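Local coordinates for protein pseudouridine synthase (Pyrococcus abyssi, PDB 2AUS) that probably isomerises uridine to pseudouridine in RNA, as a TruB-family pseudouridine synthase of the Cbf5 type, at residues S86-V91 with L200-S205; N50-P55 with E212-L217; Y46-L51 with G206-D211; E109-M114 with L169-V174. One frame throughout, in Å; residues are numbered along the deposited sequence.

Interaction 1: S86-V91 with L200-S205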
# COMPACT_ATOMS: atom_id res chain seq x y z
N SER A 86 -8.63 -0.27 11.99
CA SER A 86 -9.66 0.05 11.00
C SER A 86 -10.96 0.41 11.72
O SER A 86 -11.04 0.35 12.95
CB SER A 86 -9.90 -1.15 10.08
OG SER A 86 -10.57 -2.19 10.76
N GLY A 87 -11.98 0.78 10.95
CA GLY A 87 -13.26 1.10 11.55
C GLY A 87 -13.72 2.55 11.53
O GLY A 87 -13.14 3.42 10.87
N VAL A 88 -14.77 2.80 12.31
CA VAL A 88 -15.40 4.10 12.42
C VAL A 88 -14.45 5.27 12.61
O VAL A 88 -13.81 5.43 13.65
CB VAL A 88 -16.43 4.08 13.56
CG1 VAL A 88 -17.11 5.44 13.69
CG2 VAL A 88 -17.46 3.00 13.29
N LEU A 89 -14.36 6.09 11.58
CA LEU A 89 -13.52 7.28 11.61
C LEU A 89 -14.35 8.47 11.13
O LEU A 89 -14.47 8.71 9.93
CB LEU A 89 -12.30 7.11 10.70
CG LEU A 89 -11.37 8.32 10.74
CD1 LEU A 89 -10.68 8.38 12.10
CD2 LEU A 89 -10.35 8.24 9.63
N PRO A 90 -14.94 9.22 12.07
CA PRO A 90 -15.74 10.38 11.67
C PRO A 90 -14.83 11.45 11.06
O PRO A 90 -13.83 11.85 11.66
CB PRO A 90 -16.36 10.85 12.98
CG PRO A 90 -16.46 9.59 13.77
CD PRO A 90 -15.11 8.94 13.50
N VAL A 91 -15.18 11.90 9.86
CA VAL A 91 -14.40 12.93 9.20
C VAL A 91 -15.32 14.10 8.88
O VAL A 91 -16.22 13.98 8.04
CB VAL A 91 -13.75 12.40 7.89
CG1 VAL A 91 -12.89 13.48 7.26
CG2 VAL A 91 -12.90 11.17 8.19
N LEU A 200 -7.18 -4.57 15.90
CA LEU A 200 -8.14 -3.68 16.53
C LEU A 200 -9.02 -3.00 15.48
O LEU A 200 -8.53 -2.55 14.46
CB LEU A 200 -7.39 -2.60 17.32
CG LEU A 200 -8.04 -1.98 18.56
CD1 LEU A 200 -7.78 -0.49 18.55
CD2 LEU A 200 -9.53 -2.27 18.61
N ARG A 201 -10.32 -2.92 15.76
CA ARG A 201 -11.26 -2.28 14.85
C ARG A 201 -12.26 -1.47 15.68
O ARG A 201 -12.89 -2.01 16.59
CB ARG A 201 -12.01 -3.32 14.02
CG ARG A 201 -13.07 -2.72 13.10
CD ARG A 201 -13.79 -3.80 12.29
NE ARG A 201 -14.95 -3.27 11.57
CZ ARG A 201 -14.88 -2.45 10.52
NH1 ARG A 201 -13.70 -2.08 10.05
NH2 ARG A 201 -15.99 -2.01 9.93
N ARG A 202 -12.38 -0.18 15.39
CA ARG A 202 -13.32 0.64 16.11
C ARG A 202 -14.70 0.44 15.48
O ARG A 202 -14.86 0.58 14.27
CB ARG A 202 -12.93 2.12 16.03
CG ARG A 202 -13.90 3.03 16.79
CD ARG A 202 -13.71 4.48 16.38
NE ARG A 202 -12.62 5.11 17.11
CZ ARG A 202 -12.09 6.28 16.81
NH1 ARG A 202 -12.52 6.98 15.78
NH2 ARG A 202 -11.12 6.75 17.58
N THR A 203 -15.67 0.09 16.30
CA THR A 203 -17.02 -0.16 15.81
C THR A 203 -17.97 0.94 16.20
O THR A 203 -19.13 0.93 15.79
CB THR A 203 -17.56 -1.49 16.35
OG1 THR A 203 -17.56 -1.46 17.79
CG2 THR A 203 -16.70 -2.65 15.86
N ARG A 204 -17.50 1.90 16.99
CA ARG A 204 -18.35 2.99 17.43
C ARG A 204 -17.59 4.15 18.05
O ARG A 204 -16.64 3.96 18.81
CB ARG A 204 -19.38 2.45 18.42
CG ARG A 204 -20.36 3.47 18.96
CD ARG A 204 -21.53 2.77 19.64
NE ARG A 204 -22.50 3.71 20.19
CZ ARG A 204 -23.13 4.64 19.48
NH1 ARG A 204 -22.90 4.77 18.18
NH2 ARG A 204 -24.00 5.44 20.08
N SER A 205 -18.01 5.36 17.70
CA SER A 205 -17.43 6.56 18.26
C SER A 205 -18.57 7.54 18.44
O SER A 205 -19.05 8.14 17.46
CB SER A 205 -16.38 7.17 17.34
OG SER A 205 -15.91 8.38 17.91
O HOH W 1 -8.84 -3.84 12.04
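Ser-86 and Gly-87 run beside Arg-201 and Arg-202 as a short parallel ladder, with CA–CA spacings of 4.8 Å for Ser-86 with Arg-201 and 4.6 Å for Gly-87 with Arg-202. Arg-202 supplies two bonds, preceded by a weak one from Ser-86 N to Leu-200 O. Arg-202 N donates to Ser-86 O at 2.8 Å, and Arg-202 O accepts from Val-88 N at 3.0 Å, that donor standing above the carbonyl plane. The chain turns a corner at Gly-87, and strands 88-91 and 200-205 diverge at 47°; a CB on Gly-87 would collide with Arg-202 O.

Arg-201 stretches from CG to NE past Ser-86, which brings NH1 to Ser-86 OG at 3.2 Å, in the guanidinium plane, while Gly-87 CA lies over one face. Its NH2 forms salt bridges with Glu-210 and Asp-52. A leucine here would probably leave both carboxylates without this arginine's charge and Ser-86 OG without the NH1 donor. A water ties Ser-86 OG to Leu-200 O. Arg-202 bends at CD (chi3 -83°), and its NH2 makes a salt bridge to a bound phosphate ion, probably from the crystallisation liquor. Val-88 CG2 lies 3.6 Å from Thr-203 C and its CG1 4.1 Å from Ser-205 CB. A classic beta bulge sets Thr-203 and Arg-204 opposite Glu-109, at this junction between the mixed and antiparallel sheets of the synthase domain.

Interaction 2: N50-P55 with E212-L217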
# COMPACT_ATOMS: atom_id res chain seq x y z
N ASN A 50 -19.13 9.22 7.98
CA ASN A 50 -18.93 8.11 8.91
C ASN A 50 -18.11 7.12 8.09
O ASN A 50 -18.63 6.19 7.47
CB ASN A 50 -20.27 7.51 9.33
CG ASN A 50 -20.11 6.37 10.31
OD1 ASN A 50 -19.09 6.25 11.00
ND2 ASN A 50 -21.13 5.53 10.39
N LEU A 51 -16.80 7.35 8.08
CA LEU A 51 -15.90 6.52 7.29
C LEU A 51 -15.35 5.28 7.97
O LEU A 51 -15.05 5.29 9.17
CB LEU A 51 -14.72 7.38 6.82
CG LEU A 51 -13.87 6.71 5.75
CD1 LEU A 51 -14.46 7.01 4.36
CD2 LEU A 51 -12.44 7.21 5.84
N ASP A 52 -15.24 4.20 7.21
CA ASP A 52 -14.67 2.95 7.72
C ASP A 52 -13.22 3.04 7.29
O ASP A 52 -12.89 2.77 6.13
CB ASP A 52 -15.31 1.72 7.05
CG ASP A 52 -14.87 0.40 7.69
OD1 ASP A 52 -13.83 0.37 8.38
OD2 ASP A 52 -15.57 -0.62 7.50
N LYS A 53 -12.36 3.47 8.21
CA LYS A 53 -10.95 3.61 7.90
C LYS A 53 -10.31 2.27 7.55
O LYS A 53 -10.54 1.27 8.23
CB LYS A 53 -10.21 4.22 9.10
CG LYS A 53 -8.70 4.26 8.94
CD LYS A 53 -8.00 4.61 10.24
CE LYS A 53 -6.49 4.57 10.09
NZ LYS A 53 -6.02 3.24 9.58
N PRO A 54 -9.53 2.23 6.47
CA PRO A 54 -8.90 0.96 6.12
C PRO A 54 -7.59 0.84 6.90
O PRO A 54 -6.96 1.86 7.22
CB PRO A 54 -8.66 1.10 4.62
CG PRO A 54 -8.30 2.55 4.50
CD PRO A 54 -9.32 3.23 5.41
N PRO A 55 -7.16 -0.38 7.23
CA PRO A 55 -5.90 -0.52 7.97
C PRO A 55 -4.74 -0.16 7.04
O PRO A 55 -4.83 -0.36 5.82
CB PRO A 55 -5.88 -2.00 8.34
CG PRO A 55 -6.55 -2.64 7.16
CD PRO A 55 -7.73 -1.70 6.91
N GLU A 212 -26.02 1.82 8.18
CA GLU A 212 -26.07 2.18 6.77
C GLU A 212 -25.22 3.39 6.40
O GLU A 212 -24.85 3.55 5.24
CB GLU A 212 -27.51 2.39 6.30
CG GLU A 212 -28.19 3.66 6.80
CD GLU A 212 -28.40 3.67 8.31
OE1 GLU A 212 -28.73 2.59 8.87
OE2 GLU A 212 -28.26 4.75 8.92
N THR A 213 -24.89 4.23 7.37
CA THR A 213 -24.09 5.43 7.07
C THR A 213 -22.59 5.20 6.99
O THR A 213 -21.85 6.10 6.59
CB THR A 213 -24.35 6.55 8.09
OG1 THR A 213 -23.77 6.20 9.35
CG2 THR A 213 -25.85 6.78 8.26
N LEU A 214 -22.13 4.01 7.38
CA LEU A 214 -20.70 3.72 7.32
C LEU A 214 -20.31 3.53 5.86
O LEU A 214 -20.84 2.65 5.19
CB LEU A 214 -20.37 2.45 8.10
CG LEU A 214 -18.87 2.10 8.15
CD1 LEU A 214 -18.14 3.13 9.01
CD2 LEU A 214 -18.68 0.70 8.72
N VAL A 215 -19.39 4.35 5.37
CA VAL A 215 -18.95 4.25 3.99
C VAL A 215 -17.44 4.11 3.86
O VAL A 215 -16.69 4.45 4.78
CB VAL A 215 -19.41 5.48 3.17
CG1 VAL A 215 -20.94 5.51 3.12
CG2 VAL A 215 -18.87 6.77 3.79
N THR A 216 -16.99 3.61 2.71
CA THR A 216 -15.57 3.42 2.45
C THR A 216 -15.08 4.45 1.45
O THR A 216 -15.87 5.12 0.78
CB THR A 216 -15.27 2.03 1.85
OG1 THR A 216 -15.88 1.93 0.56
CG2 THR A 216 -15.79 0.91 2.75
N LEU A 217 -13.76 4.57 1.35
CA LEU A 217 -13.13 5.51 0.43
C LEU A 217 -13.56 5.23 -1.01
O LEU A 217 -13.74 6.15 -1.81
CB LEU A 217 -11.62 5.42 0.57
CG LEU A 217 -11.11 5.91 1.93
CD1 LEU A 217 -9.69 5.41 2.20
CD2 LEU A 217 -11.17 7.43 1.95
O HOH W 2 -21.32 8.67 6.29
O HOH W 3 -12.33 3.06 3.39
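Asn-50 and Thr-213 meet through complementary torsions: Asn-50 CG lies anti to the backbone N (chi1 -179°), while Thr-213 OG1 sits between its own N and carbonyl carbon (chi1 71°). The two side chains cross at about a right angle, and Asn-50 ND2 donates to Thr-213 OG1 at 2.9 Å, with the hydroxyl near the amide plane. Thr-213 OG1 is also bonded to Asp-211, and Asn-50 ND2 to Lys-209 O, so the amide ties strand 47-53 to two points of the segment 209-213.

The backbones run parallel. Val-215 N reaches Asn-50 O at 2.9 Å, nearly along the C=O axis, and Asp-52 N reaches Val-215 O at 2.8 Å. Water bridges extend this pairing at each end, one from Asn-50 N to Thr-213 O, the other from Asp-52 O to Leu-217 N. Leu-214 lays its CG and CD1 against Asp-52 CB, each 3.7 Å away. Leu-217 branches to two partners, CD2 at 4.1 Å from Leu-51 CD2 and CD1 at 3.9 Å from Pro-54 CD. Thr-216 N-caps the helix that begins there, so this parallel pairing attaches the start of helix 217-228 to strand 47-53.

With a valine in place of Asn-50, Lys-209 O and Thr-213 OG1 would probably lose their shared donor, leaving Thr-213 OG1 held by Asp-211 alone among the partners described. The chemistry implies a buried junction in which polar bonds and two waters run along the pairing, with aliphatic packing of Leu-214 and Leu-217 filling in around them.

Interaction 3: Y46-L51 with G206-D211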
# COMPACT_ATOMS: atom_id res chain seq x y z
N TYR A 46 -21.24 21.42 5.20
CA TYR A 46 -21.55 21.22 6.61
C TYR A 46 -21.82 19.76 6.90
O TYR A 46 -22.69 19.43 7.69
CB TYR A 46 -22.77 22.07 7.00
CG TYR A 46 -22.52 23.55 6.85
CD1 TYR A 46 -21.94 24.28 7.88
CD2 TYR A 46 -22.77 24.20 5.65
CE1 TYR A 46 -21.60 25.61 7.72
CE2 TYR A 46 -22.43 25.53 5.46
CZ TYR A 46 -21.85 26.23 6.50
OH TYR A 46 -21.46 27.53 6.31
N GLY A 47 -21.06 18.88 6.25
CA GLY A 47 -21.27 17.46 6.45
C GLY A 47 -20.16 16.74 7.20
O GLY A 47 -19.05 17.25 7.34
N VAL A 48 -20.48 15.54 7.68
CA VAL A 48 -19.53 14.68 8.39
C VAL A 48 -19.66 13.30 7.78
O VAL A 48 -20.78 12.82 7.56
CB VAL A 48 -19.85 14.59 9.90
CG1 VAL A 48 -19.49 15.88 10.59
CG2 VAL A 48 -21.33 14.28 10.09
N ILE A 49 -18.54 12.65 7.51
CA ILE A 49 -18.56 11.32 6.92
C ILE A 49 -18.31 10.26 7.97
O ILE A 49 -17.39 10.38 8.79
CB ILE A 49 -17.46 11.17 5.84
CG1 ILE A 49 -17.66 12.21 4.74
CG2 ILE A 49 -17.50 9.76 5.24
CD1 ILE A 49 -16.59 12.16 3.65
N ASN A 50 -19.13 9.22 7.98
CA ASN A 50 -18.93 8.11 8.91
C ASN A 50 -18.11 7.12 8.09
O ASN A 50 -18.63 6.19 7.47
CB ASN A 50 -20.27 7.51 9.33
CG ASN A 50 -20.11 6.37 10.31
OD1 ASN A 50 -19.09 6.25 11.00
ND2 ASN A 50 -21.13 5.53 10.39
N LEU A 51 -16.80 7.35 8.08
CA LEU A 51 -15.90 6.52 7.29
C LEU A 51 -15.35 5.28 7.97
O LEU A 51 -15.05 5.29 9.17
CB LEU A 51 -14.72 7.38 6.82
CG LEU A 51 -13.87 6.71 5.75
CD1 LEU A 51 -14.46 7.01 4.36
CD2 LEU A 51 -12.44 7.21 5.84
N GLY A 206 -19.01 7.70 19.68
CA GLY A 206 -20.12 8.60 19.94
C GLY A 206 -21.31 8.14 19.14
O GLY A 206 -21.69 6.97 19.20
N PRO A 207 -21.93 9.03 18.35
CA PRO A 207 -23.09 8.63 17.56
C PRO A 207 -22.78 7.88 16.26
O PRO A 207 -23.69 7.44 15.55
CB PRO A 207 -23.80 9.96 17.32
CG PRO A 207 -22.65 10.92 17.20
CD PRO A 207 -21.71 10.49 18.30
N PHE A 208 -21.50 7.73 15.94
CA PHE A 208 -21.13 7.02 14.71
C PHE A 208 -20.88 5.54 14.96
O PHE A 208 -20.06 5.16 15.79
CB PHE A 208 -19.89 7.67 14.08
CG PHE A 208 -20.10 9.11 13.72
CD1 PHE A 208 -19.87 10.11 14.66
CD2 PHE A 208 -20.57 9.46 12.46
CE1 PHE A 208 -20.13 11.45 14.35
CE2 PHE A 208 -20.83 10.79 12.14
CZ PHE A 208 -20.60 11.79 13.09
N LYS A 209 -21.60 4.71 14.22
CA LYS A 209 -21.47 3.27 14.36
C LYS A 209 -21.61 2.57 13.02
O LYS A 209 -21.90 3.20 11.99
CB LYS A 209 -22.54 2.76 15.33
CG LYS A 209 -23.96 3.00 14.85
CD LYS A 209 -24.99 2.38 15.79
CE LYS A 209 -24.99 3.05 17.16
NZ LYS A 209 -26.09 2.55 18.03
N GLU A 210 -21.40 1.26 13.03
CA GLU A 210 -21.51 0.44 11.83
C GLU A 210 -22.96 0.23 11.44
O GLU A 210 -23.59 -0.75 11.82
CB GLU A 210 -20.84 -0.92 12.04
CG GLU A 210 -19.33 -0.86 12.12
CD GLU A 210 -18.71 -2.24 12.17
OE1 GLU A 210 -18.81 -2.90 13.23
OE2 GLU A 210 -18.14 -2.67 11.16
N ASP A 211 -23.48 1.18 10.67
CA ASP A 211 -24.86 1.11 10.20
C ASP A 211 -24.85 1.52 8.74
O ASP A 211 -23.79 1.58 8.12
CB ASP A 211 -25.75 2.02 11.04
CG ASP A 211 -25.30 3.47 11.01
OD1 ASP A 211 -25.79 4.24 11.87
OD2 ASP A 211 -24.48 3.84 10.15
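Asn-50 and Phe-208 run alongside each other, pointing opposite ways, their amide and ring planes 56° apart. Asn-50 CB comes to the ring's edge, 3.7 Å from Phe-208 CD2, and Asn-50 OD1 is 3.5 Å from Phe-208 CB. Further round, Val-48 CG2 meets the ring in its plane, 4.0 Å from Phe-208 CZ, the two side chains crossing at about a right angle. Phe-208 CG lies anti to its carbonyl carbon (chi1 -59°), which directs the ring toward strand 47-53, where Val-88 and Pro-90 of the adjoining strand also touch it.

Phe-208 belongs to a short edge strand of the antiparallel sheet, whereas Val-48 and Asn-50 lie on the mixed sheet, so the ring packs between the two sheets. Inverse gamma turns centred on Asn-50 and Glu-210 shape the backbones locally.

The far end of the amide is polar. Asn-50 ND2 donates to Lys-209 O at 2.9 Å with an N-H...O angle of 153°, and that oxygen lies close to the amide plane. Asn-50 OD1 is buried against the Phe-208 methylene with no hydrogen-bonding partner in the model, leaving ND2 as the end of the amide that fixes its rotation.

Interaction 4: E109-M114 with L169-V174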
# COMPACT_ATOMS: atom_id res chain seq x y z
N GLU A 109 -16.46 2.12 21.12
CA GLU A 109 -16.57 0.67 21.16
C GLU A 109 -15.59 0.11 20.14
O GLU A 109 -15.42 0.66 19.05
CB GLU A 109 -17.99 0.21 20.81
CG GLU A 109 -18.19 -1.29 20.99
CD GLU A 109 -19.52 -1.77 20.45
OE1 GLU A 109 -19.73 -1.69 19.21
OE2 GLU A 109 -20.36 -2.22 21.26
N TYR A 110 -14.95 -0.98 20.51
CA TYR A 110 -13.98 -1.62 19.63
C TYR A 110 -14.20 -3.12 19.64
O TYR A 110 -14.85 -3.67 20.52
CB TYR A 110 -12.56 -1.37 20.14
CG TYR A 110 -12.11 0.07 20.15
CD1 TYR A 110 -11.39 0.60 19.08
CD2 TYR A 110 -12.35 0.89 21.26
CE1 TYR A 110 -10.92 1.91 19.11
CE2 TYR A 110 -11.88 2.20 21.29
CZ TYR A 110 -11.16 2.70 20.22
OH TYR A 110 -10.69 4.00 20.24
N VAL A 111 -13.65 -3.77 18.62
CA VAL A 111 -13.67 -5.21 18.55
C VAL A 111 -12.18 -5.48 18.45
O VAL A 111 -11.49 -4.92 17.60
CB VAL A 111 -14.40 -5.73 17.31
CG1 VAL A 111 -14.13 -7.23 17.13
CG2 VAL A 111 -15.89 -5.52 17.49
N ALA A 112 -11.67 -6.33 19.34
CA ALA A 112 -10.25 -6.60 19.35
C ALA A 112 -9.89 -8.05 19.46
O ALA A 112 -10.59 -8.85 20.07
CB ALA A 112 -9.59 -5.82 20.49
N LEU A 113 -8.76 -8.38 18.85
CA LEU A 113 -8.24 -9.73 18.88
C LEU A 113 -7.01 -9.73 19.79
O LEU A 113 -6.00 -9.11 19.48
CB LEU A 113 -7.85 -10.18 17.47
CG LEU A 113 -7.16 -11.55 17.41
CD1 LEU A 113 -8.02 -12.59 18.10
CD2 LEU A 113 -6.90 -11.93 15.96
N MET A 114 -7.12 -10.42 20.91
CA MET A 114 -6.02 -10.49 21.86
C MET A 114 -5.32 -11.84 21.75
O MET A 114 -5.98 -12.88 21.71
CB MET A 114 -6.55 -10.29 23.28
CG MET A 114 -5.57 -10.67 24.39
SD MET A 114 -6.21 -10.30 26.03
CE MET A 114 -7.37 -11.67 26.29
N LEU A 169 -11.23 -13.05 20.94
CA LEU A 169 -11.90 -12.02 20.16
C LEU A 169 -12.97 -11.41 21.07
O LEU A 169 -13.88 -12.11 21.51
CB LEU A 169 -12.54 -12.63 18.91
CG LEU A 169 -13.39 -11.71 18.03
CD1 LEU A 169 -12.50 -10.67 17.36
CD2 LEU A 169 -14.12 -12.53 16.97
N PHE A 170 -12.86 -10.12 21.36
CA PHE A 170 -13.85 -9.51 22.24
C PHE A 170 -14.25 -8.11 21.83
O PHE A 170 -13.53 -7.42 21.11
CB PHE A 170 -13.34 -9.51 23.68
CG PHE A 170 -12.18 -8.58 23.93
CD1 PHE A 170 -12.39 -7.32 24.48
CD2 PHE A 170 -10.88 -8.98 23.65
CE1 PHE A 170 -11.32 -6.47 24.75
CE2 PHE A 170 -9.80 -8.14 23.92
CZ PHE A 170 -10.02 -6.88 24.47
N ARG A 171 -15.43 -7.71 22.29
CA ARG A 171 -15.97 -6.39 22.01
C ARG A 171 -15.89 -5.63 23.32
O ARG A 171 -16.18 -6.18 24.38
CB ARG A 171 -17.42 -6.51 21.54
CG ARG A 171 -18.19 -5.19 21.54
CD ARG A 171 -19.59 -5.40 20.97
NE ARG A 171 -19.55 -5.48 19.51
CZ ARG A 171 -20.15 -6.42 18.79
NH1 ARG A 171 -20.84 -7.38 19.39
NH2 ARG A 171 -20.06 -6.39 17.46
N VAL A 172 -15.48 -4.36 23.25
CA VAL A 172 -15.35 -3.57 24.46
C VAL A 172 -15.84 -2.14 24.28
O VAL A 172 -15.53 -1.48 23.28
CB VAL A 172 -13.86 -3.53 24.92
CG1 VAL A 172 -12.98 -3.01 23.80
CG2 VAL A 172 -13.72 -2.67 26.15
N GLY A 173 -16.62 -1.68 25.25
CA GLY A 173 -17.13 -0.32 25.23
C GLY A 173 -16.27 0.41 26.24
O GLY A 173 -16.03 -0.11 27.33
N VAL A 174 -15.79 1.60 25.88
CA VAL A 174 -14.92 2.36 26.77
C VAL A 174 -15.17 3.86 26.76
O VAL A 174 -15.75 4.41 25.83
CB VAL A 174 -13.44 2.14 26.40
CG1 VAL A 174 -13.09 0.66 26.45
CG2 VAL A 174 -13.16 2.71 25.00
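Glu-109 to Leu-113 pair with Leu-169 to Gly-173 in a regular antiparallel ladder, the strand axes 4.7 Å apart at closest approach and 155° between their directions. Ala-112 and Phe-170 form a hydrogen-bonded pair, Ala-112 N to Phe-170 O at 2.8 Å and Phe-170 N to Ala-112 O at 2.9 Å; Tyr-110 and Val-172 exchange bonds likewise.

On the face bearing Tyr-110, Ala-112 and Phe-170, the Phe-170 ring carries Ala-112 CB over one face, 4.1 Å from CZ, and takes Met-114 CB at its edge, 3.9 Å from CE2. Phe-170 CG stands between the backbone N and carbonyl carbon (chi1 69°), which lays the ring across its neighbour's strand. Val-174 CG2 meets the Tyr-110 ring in plane, 4.0 Å from CE2. Helix 180-191 covers this face, through Ile-184 on Phe-170 and Met-114.

On the other face Val-111 CG1 packs on Leu-169 CD1 at 3.8 Å. Glu-109 and Arg-171 make only a long salt bridge there, Glu-109 OE2 to Arg-171 NE 3.8 Å; their stronger partners are Tyr-157 for Glu-109 and Glu-159 for Arg-171. Side chains of another protein's chain also pack on Val-111 and Arg-171. This is a central pair of the antiparallel six-stranded sheet of the synthase domain, with a helix packed on one face and a protein partner on the other.

Overall arrangement
Interactions 1, 2 and 3 cluster tightly, their centres 8 to 9 Å apart, while interaction 4 lies about 12 Å from interaction 1 and 18 to 19 Å from interactions 2 and 3. Interactions 2 and 3 share strand 47-53, which neighbours strand 88-93 of interaction 1 in the mixed sheet. Strands 108-116, 195-205 and 208-209 connect interactions 4, 1 and 3 within the antiparallel sheet. Interaction 4 is nested within the loop closed by interaction 1, and that loop within those closed by interactions 2 and 3. Chain segments far apart in sequence thus converge where the two sheets meet, and Arg-201, Asp-52 and Glu-210 join the first three contacts electrostatically.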